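Local structure of Acarbose/maltose binding protein GacH (3K01) at residues T180-G186 / K232-D237; F146-L152 / F249-A255; W242-Q246 / M257-A263. The protein serves as the solute receptor of an ABC transporter, binding acarbose and an acarbose homolog and possibly maltose. All blocks are in the same frame, centred on the assembly; numbering follows the deposited sequence.

From the N terminus, residues 146-152 come first and contact 2 does not close until 249-255, almost a hundred residues later. Contact 1 is nested inside that long loop: it opens at 180-186 and closes at 232-237. The chain then enters helix 241-251, which opens contact 3 at 242-246. Contact 3 closes at 257-263, so contacts 2 and 3 cross, while contacts 1 and 3 stand in series. All three reach one sheet, in which strand 254-259 lies between strands 132-148 and 180-183, and strand 234-235 pairs with 180-183. Helix 241-251 packs against this sheet, joining the side chains of all three contacts.

Contact 1: T180-G186 / K232-D237; sequences TGLYLRG and KAAITD
The hydroxyl of Y183 donates to D237, with OH 2.6 Å from OD2, and meets the anti lone pair of that oxygen. OD2 sits at the edge of the ring, in its plane, and ring and carboxylate are nearly coplanar (22°). CG of Y183 is anti to the backbone N (chi1 -172°), which carries the phenol along the neighbouring segment to its far end. There a water accepts from G186 N and donates to both Y183 OH and D237 O. A second side-chain bond runs from T236 OG1 to L184 O, 2.7 Å, where a side-chain hydroxyl, rather than a backbone N-H, serves L184 O.

Before these bonds along both segments, the backbones run parallel. L182 uses both its polar groups: N donates to A233 O and O receives I235 N, each at 3.0 Å. L184 N then donates to I235 O at 2.9 Å. Near the start, two waters bridge K232 O to T180 OG1 and to G181 N.

The side chains divide between two faces. L182 and A234 share one, with their CB atoms 4.0 Å apart. L184 CB also touches A234 CB, at 3.9 Å. A234 is small enough for both leucines to close on its methyl, and L184 goes on to I225 and L228 of helix 216-230. On the other face, I235 CG1 reaches CD1 of Y183 at 3.9 Å, the two side chains crossing at about a right angle, while V254 and helix 241-251 pack nearby. T180 adds its CG2 methyl over the backbone of A233 and A234.

Two parallel neighbouring strands, joined through a long connection that ends in helix 216-230, form an elaborated beta-alpha-beta crossover, as in the lobes of periplasmic-type binding proteins.

Contact 2: F146-L152 / F249-A255; sequences FYNKELL and FKSGKVA
N148 and A255 are joined by the one hydrogen bond across this contact, N148 N to A255 O at 2.8 Å, fairly straight with 160° at the hydrogen. The same oxygen also receives a CA-H...O contact from Y147, whose CA lies 3.3 Å away. Two successive residues, Y147 and N148, thus meet the carbonyl oxygen of A255 from the same side, at the end of strand 132-148, where N148 takes the N-cap position of helix 149-155.

The aromatic part belongs to F249 and F146. With CG anti to its backbone N (chi1 -176°), F249 sends its ring from the end of helix 241-251 toward the strand. The tip, CZ, lies 3.8 Å from F146 CB, while CE1 approaches F146 O at 3.7 Å. Y147 CA lies at the edge of the ring, in its plane; the ring also meets that of F273, the two planes nearly parallel. F146 turns its own ring away, toward I264 and V267.

Aliphatic contacts gather round A255. Its methyl sits against CD1 of L151 at 4.0 Å and CD1 of L152 at 3.9 Å, two successive leucines in the first turn of helix 149-155, with I173 closing in from helix 163-177. A residue as small as alanine suits a place where two helices come so near the strand. Before it the chain leaves helix 241-251 through a Schellman motif at G252, whose positive phi (82°) suits a residue without CB; the carbonyl oxygen of G252 then lies beside L151 CD1.

Since the touching side chains are mostly buried and apolar, with no charge pairing across, cohesion should come largely from hydrophobic burial, while the single backbone bond across the segments adds direction to it, alongside the pairing of F146 with M257.

Contact 3: W242-Q246 / M257-A263; sequences WNNMQ and MVNGPWA
M245 and M257 form the tight, buried side of this contact, their side chains crossing at about a right angle with M245 CG 3.7 Å from M257 SD. M245 bends at its last torsion (chi3 59°), which brings CE to within 3.5 Å of N259 ND2. M257 runs extended beyond CG and lays its CE methyl 3.3 Å from Q246 OE1. Flexible, unbranched methionines suit such filling between a helix and a strand. Q246 OE1 also lies 2.8 Å from N259 ND2, yet the amide planes are perpendicular and the angle is too poor for a hydrogen bond. N259 ND2 instead donates weakly to M257 SD, and its OD1 receives G260 N at 2.8 Å; Q246 NE2 turns to D266.

Toward solvent the contact is aromatic, with W242 partly exposed and W262 exposed. The edge of W242 meets N259, with CZ3 3.3 Å from OD1 and ring and amide planes 84° apart. Its CH2 continues to CD1 of W262 at 3.5 Å and to the methyl of A263. The two indoles lean obliquely, planes 41° apart.

With no hydrogen bond across them, the two segments are held mainly by van der Waals contact, while N259 bonds within 257-263, to G260 N and weakly to M257 SD, and Q246 NE2 bonds to D266.

Contact 1: T180-G186 / K232-D237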
loop_
_atom_site.group_PDB
_atom_site.type_symbol
_atom_site.label_atom_id
_atom_site.label_comp_id
_atom_site.label_asym_id
_atom_site.label_seq_id
_atom_site.Cartn_x
_atom_site.Cartn_y
_atom_site.Cartn_z
ATOM N N THR A 180 -24.531 -11.250 4.871
ATOM C CA THR A 180 -24.410 -10.217 3.837
ATOM C C THR A 180 -23.180 -10.531 2.969
ATOM O O THR A 180 -22.200 -11.105 3.462
ATOM C CB THR A 180 -24.288 -8.847 4.520
ATOM O OG1 THR A 180 -25.548 -8.541 5.110
ATOM C CG2 THR A 180 -23.925 -7.729 3.557
ATOM N N GLY A 181 -23.232 -10.209 1.685
ATOM C CA GLY A 181 -22.061 -10.491 0.836
ATOM C C GLY A 181 -20.773 -9.833 1.284
ATOM O O GLY A 181 -19.766 -10.515 1.466
ATOM N N LEU A 182 -20.816 -8.510 1.451
ATOM C CA LEU A 182 -19.597 -7.721 1.582
ATOM C C LEU A 182 -19.678 -6.764 2.752
ATOM O O LEU A 182 -20.702 -6.097 2.959
ATOM C CB LEU A 182 -19.423 -6.904 0.292
ATOM C CG LEU A 182 -18.227 -5.949 0.186
ATOM C CD1 LEU A 182 -16.882 -6.691 0.215
ATOM C CD2 LEU A 182 -18.295 -5.046 -1.027
ATOM N N TYR A 183 -18.576 -6.618 3.490
ATOM C CA TYR A 183 -18.409 -5.444 4.349
ATOM C C TYR A 183 -17.661 -4.404 3.565
ATOM O O TYR A 183 -16.540 -4.677 3.156
ATOM C CB TYR A 183 -17.662 -5.753 5.658
ATOM C CG TYR A 183 -17.709 -4.554 6.569
ATOM C CD1 TYR A 183 -18.694 -4.448 7.539
ATOM C CD2 TYR A 183 -16.843 -3.485 6.403
ATOM C CE1 TYR A 183 -18.796 -3.314 8.347
ATOM C CE2 TYR A 183 -16.926 -2.359 7.224
ATOM C CZ TYR A 183 -17.887 -2.296 8.167
ATOM O OH TYR A 183 -17.954 -1.157 8.940
ATOM N N LEU A 184 -18.297 -3.254 3.295
ATOM C CA LEU A 184 -17.683 -2.185 2.516
ATOM C C LEU A 184 -17.167 -1.180 3.523
ATOM O O LEU A 184 -17.955 -0.585 4.278
ATOM C CB LEU A 184 -18.733 -1.577 1.581
ATOM C CG LEU A 184 -18.218 -0.449 0.668
ATOM C CD1 LEU A 184 -18.936 -0.468 -0.640
ATOM C CD2 LEU A 184 -18.387 0.920 1.308
ATOM N N ARG A 185 -15.851 -1.001 3.586
ATOM C CA ARG A 185 -15.272 -0.066 4.540
ATOM C C ARG A 185 -15.639 1.358 4.139
ATOM O O ARG A 185 -15.253 1.808 3.058
ATOM C CB ARG A 185 -13.751 -0.227 4.573
ATOM C CG ARG A 185 -13.000 0.786 5.421
ATOM C CD ARG A 185 -12.896 0.267 6.811
ATOM N NE ARG A 185 -12.110 1.098 7.756
ATOM C CZ ARG A 185 -10.798 1.035 7.950
ATOM N NH1 ARG A 185 -10.038 0.197 7.259
ATOM N NH2 ARG A 185 -10.246 1.818 8.872
ATOM N N GLY A 186 -16.350 2.065 5.013
ATOM C CA GLY A 186 -16.887 3.365 4.625
ATOM C C GLY A 186 -16.203 4.566 5.228
ATOM O O GLY A 186 -16.586 5.683 4.894
ATOM N N LYS A 232 -28.223 -3.865 -0.608
ATOM C CA LYS A 232 -28.026 -4.868 0.443
ATOM C C LYS A 232 -26.921 -5.869 0.154
ATOM O O LYS A 232 -26.752 -6.819 0.935
ATOM C CB LYS A 232 -29.333 -5.589 0.825
ATOM C CG LYS A 232 -30.435 -4.606 1.257
ATOM C CD LYS A 232 -31.705 -5.337 1.665
ATOM C CE LYS A 232 -32.324 -6.020 0.479
ATOM N NZ LYS A 232 -33.319 -7.041 0.925
ATOM N N ALA A 233 -26.178 -5.666 -0.924
ATOM C CA ALA A 233 -24.997 -6.491 -1.173
ATOM C C ALA A 233 -23.939 -6.282 -0.100
ATOM O O ALA A 233 -23.142 -7.181 0.162
ATOM C CB ALA A 233 -24.416 -6.193 -2.523
ATOM N N ALA A 234 -23.911 -5.084 0.474
ATOM C CA ALA A 234 -22.875 -4.702 1.430
ATOM C C ALA A 234 -23.470 -3.986 2.600
ATOM O O ALA A 234 -24.554 -3.377 2.496
ATOM C CB ALA A 234 -21.839 -3.797 0.788
ATOM N N ILE A 235 -22.743 -4.025 3.713
ATOM C CA ILE A 235 -23.040 -3.171 4.855
ATOM C C ILE A 235 -21.797 -2.317 5.154
ATOM O O ILE A 235 -20.690 -2.617 4.713
ATOM C CB ILE A 235 -23.444 -3.975 6.113
ATOM C CG1 ILE A 235 -22.398 -5.054 6.436
ATOM C CG2 ILE A 235 -24.851 -4.559 5.935
ATOM C CD1 ILE A 235 -22.616 -5.745 7.791
ATOM N N THR A 236 -21.994 -1.257 5.927
ATOM C CA THR A 236 -20.914 -0.338 6.242
ATOM C C THR A 236 -21.204 0.363 7.563
ATOM O O THR A 236 -22.266 0.145 8.180
ATOM C CB THR A 236 -20.710 0.686 5.097
ATOM O OG1 THR A 236 -19.486 1.378 5.325
ATOM C CG2 THR A 236 -21.863 1.686 5.031
ATOM N N ASP A 237 -20.244 1.169 8.019
ATOM C CA ASP A 237 -20.388 1.922 9.272
ATOM C C ASP A 237 -19.650 3.234 9.108
ATOM O O ASP A 237 -18.576 3.279 8.517
ATOM C CB ASP A 237 -19.791 1.160 10.469
ATOM C CG ASP A 237 -20.560 -0.081 10.814
ATOM O OD1 ASP A 237 -21.596 0.014 11.500
ATOM O OD2 ASP A 237 -20.105 -1.169 10.393
HETATM O O HOH W 1 -27.417 -7.256 3.600
HETATM O O HOH W 2 -25.815 -9.468 0.613
HETATM O O HOH W 3 -16.894 1.206 7.654
#

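Contact 2: F146-L152 / F249-A255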
loop_
_atom_site.group_PDB
_atom_site.type_symbol
_atom_site.label_atom_id
_atom_site.label_comp_id
_atom_site.label_asym_id
_atom_site.label_seq_id
_atom_site.Cartn_x
_atom_site.Cartn_y
_atom_site.Cartn_z
ATOM N N PHE A 146 -10.899 -10.495 0.442
ATOM C CA PHE A 146 -10.896 -11.663 1.333
ATOM C C PHE A 146 -12.270 -12.325 1.258
ATOM O O PHE A 146 -13.299 -11.646 1.208
ATOM C CB PHE A 146 -10.706 -11.235 2.787
ATOM C CG PHE A 146 -9.320 -10.792 3.168
ATOM C CD1 PHE A 146 -8.806 -11.191 4.385
ATOM C CD2 PHE A 146 -8.545 -9.925 2.388
ATOM C CE1 PHE A 146 -7.559 -10.777 4.835
ATOM C CE2 PHE A 146 -7.278 -9.517 2.823
ATOM C CZ PHE A 146 -6.788 -9.965 4.052
ATOM N N TYR A 147 -12.314 -13.648 1.273
ATOM C CA TYR A 147 -13.594 -14.340 1.235
ATOM C C TYR A 147 -13.585 -15.570 2.136
ATOM O O TYR A 147 -12.565 -16.231 2.345
ATOM C CB TYR A 147 -14.032 -14.694 -0.202
ATOM C CG TYR A 147 -13.088 -15.552 -0.995
ATOM C CD1 TYR A 147 -12.022 -14.985 -1.698
ATOM C CD2 TYR A 147 -13.290 -16.940 -1.075
ATOM C CE1 TYR A 147 -11.172 -15.775 -2.443
ATOM C CE2 TYR A 147 -12.447 -17.718 -1.811
ATOM C CZ TYR A 147 -11.400 -17.127 -2.491
ATOM O OH TYR A 147 -10.527 -17.906 -3.240
ATOM N N ASN A 148 -14.766 -15.860 2.675
ATOM C CA ASN A 148 -15.035 -17.037 3.486
ATOM C C ASN A 148 -15.379 -18.173 2.533
ATOM O O ASN A 148 -16.435 -18.181 1.892
ATOM C CB ASN A 148 -16.206 -16.701 4.419
ATOM C CG ASN A 148 -16.539 -17.809 5.413
ATOM O OD1 ASN A 148 -16.866 -17.521 6.612
ATOM N ND2 ASN A 148 -16.537 -19.032 4.950
ATOM N N LYS A 149 -14.471 -19.143 2.423
ATOM C CA LYS A 149 -14.662 -20.210 1.435
ATOM C C LYS A 149 -15.917 -21.020 1.702
ATOM O O LYS A 149 -16.645 -21.337 0.769
ATOM C CB LYS A 149 -13.441 -21.123 1.360
ATOM C CG LYS A 149 -12.229 -20.451 0.737
ATOM C CD LYS A 149 -11.043 -21.402 0.646
ATOM C CE LYS A 149 -9.843 -20.708 0.026
ATOM N NZ LYS A 149 -8.852 -21.666 -0.556
ATOM N N GLU A 150 -16.193 -21.324 2.967
ATOM C CA GLU A 150 -17.342 -22.152 3.303
ATOM C C GLU A 150 -18.640 -21.441 2.963
ATOM O O GLU A 150 -19.579 -22.074 2.494
ATOM C CB GLU A 150 -17.303 -22.553 4.765
ATOM C CG GLU A 150 -18.406 -23.526 5.145
ATOM C CD GLU A 150 -19.659 -22.869 5.663
ATOM O OE1 GLU A 150 -19.667 -21.690 6.115
ATOM O OE2 GLU A 150 -20.706 -23.567 5.638
ATOM N N LEU A 151 -18.734 -20.130 3.230
ATOM C CA LEU A 151 -19.971 -19.435 2.887
ATOM C C LEU A 151 -20.179 -19.370 1.387
ATOM O O LEU A 151 -21.293 -19.565 0.892
ATOM C CB LEU A 151 -20.016 -18.035 3.511
ATOM C CG LEU A 151 -20.153 -17.993 5.040
ATOM C CD1 LEU A 151 -20.045 -16.537 5.523
ATOM C CD2 LEU A 151 -21.487 -18.588 5.505
ATOM N N LEU A 152 -19.114 -19.130 0.633
ATOM C CA LEU A 152 -19.281 -19.114 -0.821
ATOM C C LEU A 152 -19.616 -20.507 -1.354
ATOM O O LEU A 152 -20.445 -20.646 -2.263
ATOM C CB LEU A 152 -18.062 -18.542 -1.543
ATOM C CG LEU A 152 -18.028 -17.003 -1.721
ATOM C CD1 LEU A 152 -18.000 -16.242 -0.395
ATOM C CD2 LEU A 152 -16.865 -16.585 -2.610
ATOM N N PHE A 249 -16.343 -9.798 9.375
ATOM C CA PHE A 249 -15.786 -10.854 8.553
ATOM C C PHE A 249 -15.412 -12.077 9.402
ATOM O O PHE A 249 -15.663 -13.227 9.003
ATOM C CB PHE A 249 -14.574 -10.338 7.779
ATOM C CG PHE A 249 -13.994 -11.330 6.832
ATOM C CD1 PHE A 249 -14.605 -11.548 5.607
ATOM C CD2 PHE A 249 -12.901 -12.094 7.177
ATOM C CE1 PHE A 249 -14.063 -12.469 4.707
ATOM C CE2 PHE A 249 -12.374 -13.037 6.267
ATOM C CZ PHE A 249 -12.962 -13.225 5.037
ATOM N N LYS A 250 -14.790 -11.851 10.551
ATOM C CA LYS A 250 -14.404 -12.966 11.432
ATOM C C LYS A 250 -15.575 -13.783 11.921
ATOM O O LYS A 250 -15.442 -15.014 12.141
ATOM C CB LYS A 250 -13.610 -12.446 12.620
ATOM C CG LYS A 250 -12.179 -12.006 12.198
ATOM C CD LYS A 250 -11.498 -11.118 13.227
ATOM C CE LYS A 250 -11.192 -11.844 14.521
ATOM N NZ LYS A 250 -10.537 -10.919 15.494
ATOM N N SER A 251 -16.711 -13.128 12.098
ATOM C CA SER A 251 -17.903 -13.792 12.612
ATOM C C SER A 251 -18.803 -14.369 11.524
ATOM O O SER A 251 -19.734 -15.114 11.832
ATOM C CB SER A 251 -18.737 -12.808 13.424
ATOM O OG SER A 251 -19.299 -11.817 12.580
ATOM N N GLY A 252 -18.575 -14.036 10.255
ATOM C CA GLY A 252 -19.469 -14.499 9.202
ATOM C C GLY A 252 -20.723 -13.674 9.025
ATOM O O GLY A 252 -21.609 -14.056 8.261
ATOM N N LYS A 253 -20.815 -12.517 9.673
ATOM C CA LYS A 253 -21.884 -11.581 9.354
ATOM C C LYS A 253 -21.813 -11.178 7.869
ATOM O O LYS A 253 -22.832 -10.950 7.211
ATOM C CB LYS A 253 -21.780 -10.358 10.252
ATOM C CG LYS A 253 -22.914 -9.385 10.068
ATOM C CD LYS A 253 -22.800 -8.258 11.075
ATOM C CE LYS A 253 -24.009 -7.349 10.963
ATOM N NZ LYS A 253 -23.986 -6.258 11.965
ATOM N N VAL A 254 -20.586 -11.064 7.358
ATOM C CA VAL A 254 -20.381 -10.936 5.909
ATOM C C VAL A 254 -19.510 -12.090 5.414
ATOM O O VAL A 254 -18.751 -12.681 6.205
ATOM C CB VAL A 254 -19.702 -9.595 5.502
ATOM C CG1 VAL A 254 -20.563 -8.431 5.940
ATOM C CG2 VAL A 254 -18.308 -9.473 6.086
ATOM N N ALA A 255 -19.578 -12.344 4.111
ATOM C CA ALA A 255 -18.751 -13.369 3.499
ATOM C C ALA A 255 -17.456 -12.850 2.894
ATOM O O ALA A 255 -16.555 -13.648 2.568
ATOM C CB ALA A 255 -19.546 -14.092 2.426
#

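Contact 3: W242-Q246 / M257-A263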
loop_
_atom_site.group_PDB
_atom_site.type_symbol
_atom_site.label_atom_id
_atom_site.label_comp_id
_atom_site.label_asym_id
_atom_site.label_seq_id
_atom_site.Cartn_x
_atom_site.Cartn_y
_atom_site.Cartn_z
ATOM N N TRP A 242 -12.596 -0.143 11.063
ATOM C CA TRP A 242 -11.659 -1.264 11.139
ATOM C C TRP A 242 -12.242 -2.397 12.008
ATOM O O TRP A 242 -12.334 -3.570 11.592
ATOM C CB TRP A 242 -10.296 -0.805 11.686
ATOM C CG TRP A 242 -9.408 -1.970 11.875
ATOM C CD1 TRP A 242 -9.117 -2.610 13.048
ATOM C CD2 TRP A 242 -8.784 -2.699 10.839
ATOM N NE1 TRP A 242 -8.320 -3.705 12.792
ATOM C CE2 TRP A 242 -8.103 -3.770 11.441
ATOM C CE3 TRP A 242 -8.732 -2.538 9.440
ATOM C CZ2 TRP A 242 -7.340 -4.692 10.681
ATOM C CZ3 TRP A 242 -7.989 -3.443 8.706
ATOM C CH2 TRP A 242 -7.304 -4.497 9.335
ATOM N N ASN A 243 -12.629 -2.077 13.233
ATOM C CA ASN A 243 -13.172 -3.106 14.111
ATOM C C ASN A 243 -14.459 -3.651 13.584
ATOM O O ASN A 243 -14.708 -4.859 13.650
ATOM C CB ASN A 243 -13.365 -2.583 15.532
ATOM C CG ASN A 243 -12.071 -2.378 16.269
ATOM O OD1 ASN A 243 -11.869 -1.333 16.902
ATOM N ND2 ASN A 243 -11.206 -3.358 16.228
ATOM N N ASN A 244 -15.314 -2.796 13.051
ATOM C CA ASN A 244 -16.579 -3.286 12.540
ATOM C C ASN A 244 -16.357 -4.263 11.370
ATOM O O ASN A 244 -17.018 -5.304 11.271
ATOM C CB ASN A 244 -17.494 -2.121 12.104
ATOM C CG ASN A 244 -18.197 -1.439 13.268
ATOM O OD1 ASN A 244 -18.292 -0.196 13.326
ATOM N ND2 ASN A 244 -18.691 -2.215 14.184
ATOM N N MET A 245 -15.436 -3.925 10.486
ATOM C CA MET A 245 -15.151 -4.782 9.351
ATOM C C MET A 245 -14.552 -6.116 9.802
ATOM O O MET A 245 -15.040 -7.170 9.395
ATOM C CB MET A 245 -14.165 -4.076 8.438
ATOM C CG MET A 245 -13.780 -4.908 7.247
ATOM S SD MET A 245 -12.966 -3.992 5.946
ATOM C CE MET A 245 -11.558 -3.374 6.863
ATOM N N GLN A 246 -13.532 -6.066 10.645
ATOM C CA GLN A 246 -12.913 -7.305 11.139
ATOM C C GLN A 246 -13.914 -8.164 11.889
ATOM O O GLN A 246 -13.984 -9.370 11.664
ATOM C CB GLN A 246 -11.703 -7.009 12.038
ATOM C CG GLN A 246 -10.529 -6.346 11.308
ATOM C CD GLN A 246 -10.010 -7.211 10.198
ATOM O OE1 GLN A 246 -10.328 -7.010 9.019
ATOM N NE2 GLN A 246 -9.223 -8.205 10.564
ATOM N N MET A 257 -14.665 -9.156 2.446
ATOM C CA MET A 257 -14.260 -7.780 2.807
ATOM C C MET A 257 -13.065 -7.488 1.921
ATOM O O MET A 257 -12.486 -8.380 1.328
ATOM C CB MET A 257 -13.866 -7.636 4.275
ATOM C CG MET A 257 -12.613 -8.411 4.640
ATOM S SD MET A 257 -12.060 -8.016 6.325
ATOM C CE MET A 257 -10.735 -9.179 6.597
ATOM N N VAL A 258 -12.689 -6.217 1.823
ATOM C CA VAL A 258 -11.437 -5.850 1.159
ATOM C C VAL A 258 -10.434 -5.462 2.238
ATOM O O VAL A 258 -10.773 -4.760 3.189
ATOM C CB VAL A 258 -11.684 -4.699 0.194
ATOM C CG1 VAL A 258 -10.370 -4.120 -0.355
ATOM C CG2 VAL A 258 -12.583 -5.166 -0.920
ATOM N N ASN A 259 -9.210 -5.963 2.126
ATOM C CA ASN A 259 -8.240 -5.711 3.181
ATOM C C ASN A 259 -6.844 -6.016 2.697
ATOM O O ASN A 259 -6.665 -6.458 1.544
ATOM C CB ASN A 259 -8.605 -6.510 4.443
ATOM C CG ASN A 259 -8.341 -5.734 5.706
ATOM O OD1 ASN A 259 -7.409 -4.921 5.775
ATOM N ND2 ASN A 259 -9.183 -5.947 6.716
ATOM N N GLY A 260 -5.856 -5.775 3.554
ATOM C CA GLY A 260 -4.465 -5.980 3.170
ATOM C C GLY A 260 -3.792 -7.047 3.998
ATOM O O GLY A 260 -4.388 -7.654 4.885
ATOM N N PRO A 261 -2.505 -7.299 3.725
ATOM C CA PRO A 261 -1.750 -8.351 4.419
ATOM C C PRO A 261 -1.754 -8.180 5.933
ATOM O O PRO A 261 -1.713 -9.175 6.666
ATOM C CB PRO A 261 -0.328 -8.192 3.849
ATOM C CG PRO A 261 -0.597 -7.616 2.452
ATOM C CD PRO A 261 -1.702 -6.634 2.678
ATOM N N TRP A 262 -1.828 -6.939 6.400
ATOM C CA TRP A 262 -1.826 -6.631 7.823
ATOM C C TRP A 262 -3.033 -7.222 8.557
ATOM O O TRP A 262 -3.044 -7.258 9.793
ATOM C CB TRP A 262 -1.786 -5.099 8.046
ATOM C CG TRP A 262 -2.871 -4.409 7.319
ATOM C CD1 TRP A 262 -4.160 -4.243 7.743
ATOM C CD2 TRP A 262 -2.798 -3.819 6.018
ATOM N NE1 TRP A 262 -4.897 -3.590 6.785
ATOM C CE2 TRP A 262 -4.076 -3.307 5.718
ATOM C CE3 TRP A 262 -1.776 -3.669 5.076
ATOM C CZ2 TRP A 262 -4.370 -2.659 4.504
ATOM C CZ3 TRP A 262 -2.065 -3.001 3.861
ATOM C CH2 TRP A 262 -3.358 -2.524 3.585
ATOM N N ALA A 263 -4.053 -7.667 7.827
ATOM C CA ALA A 263 -5.272 -8.244 8.436
ATOM C C ALA A 263 -5.245 -9.754 8.625
ATOM O O ALA A 263 -6.132 -10.307 9.283
ATOM C CB ALA A 263 -6.496 -7.873 7.630
#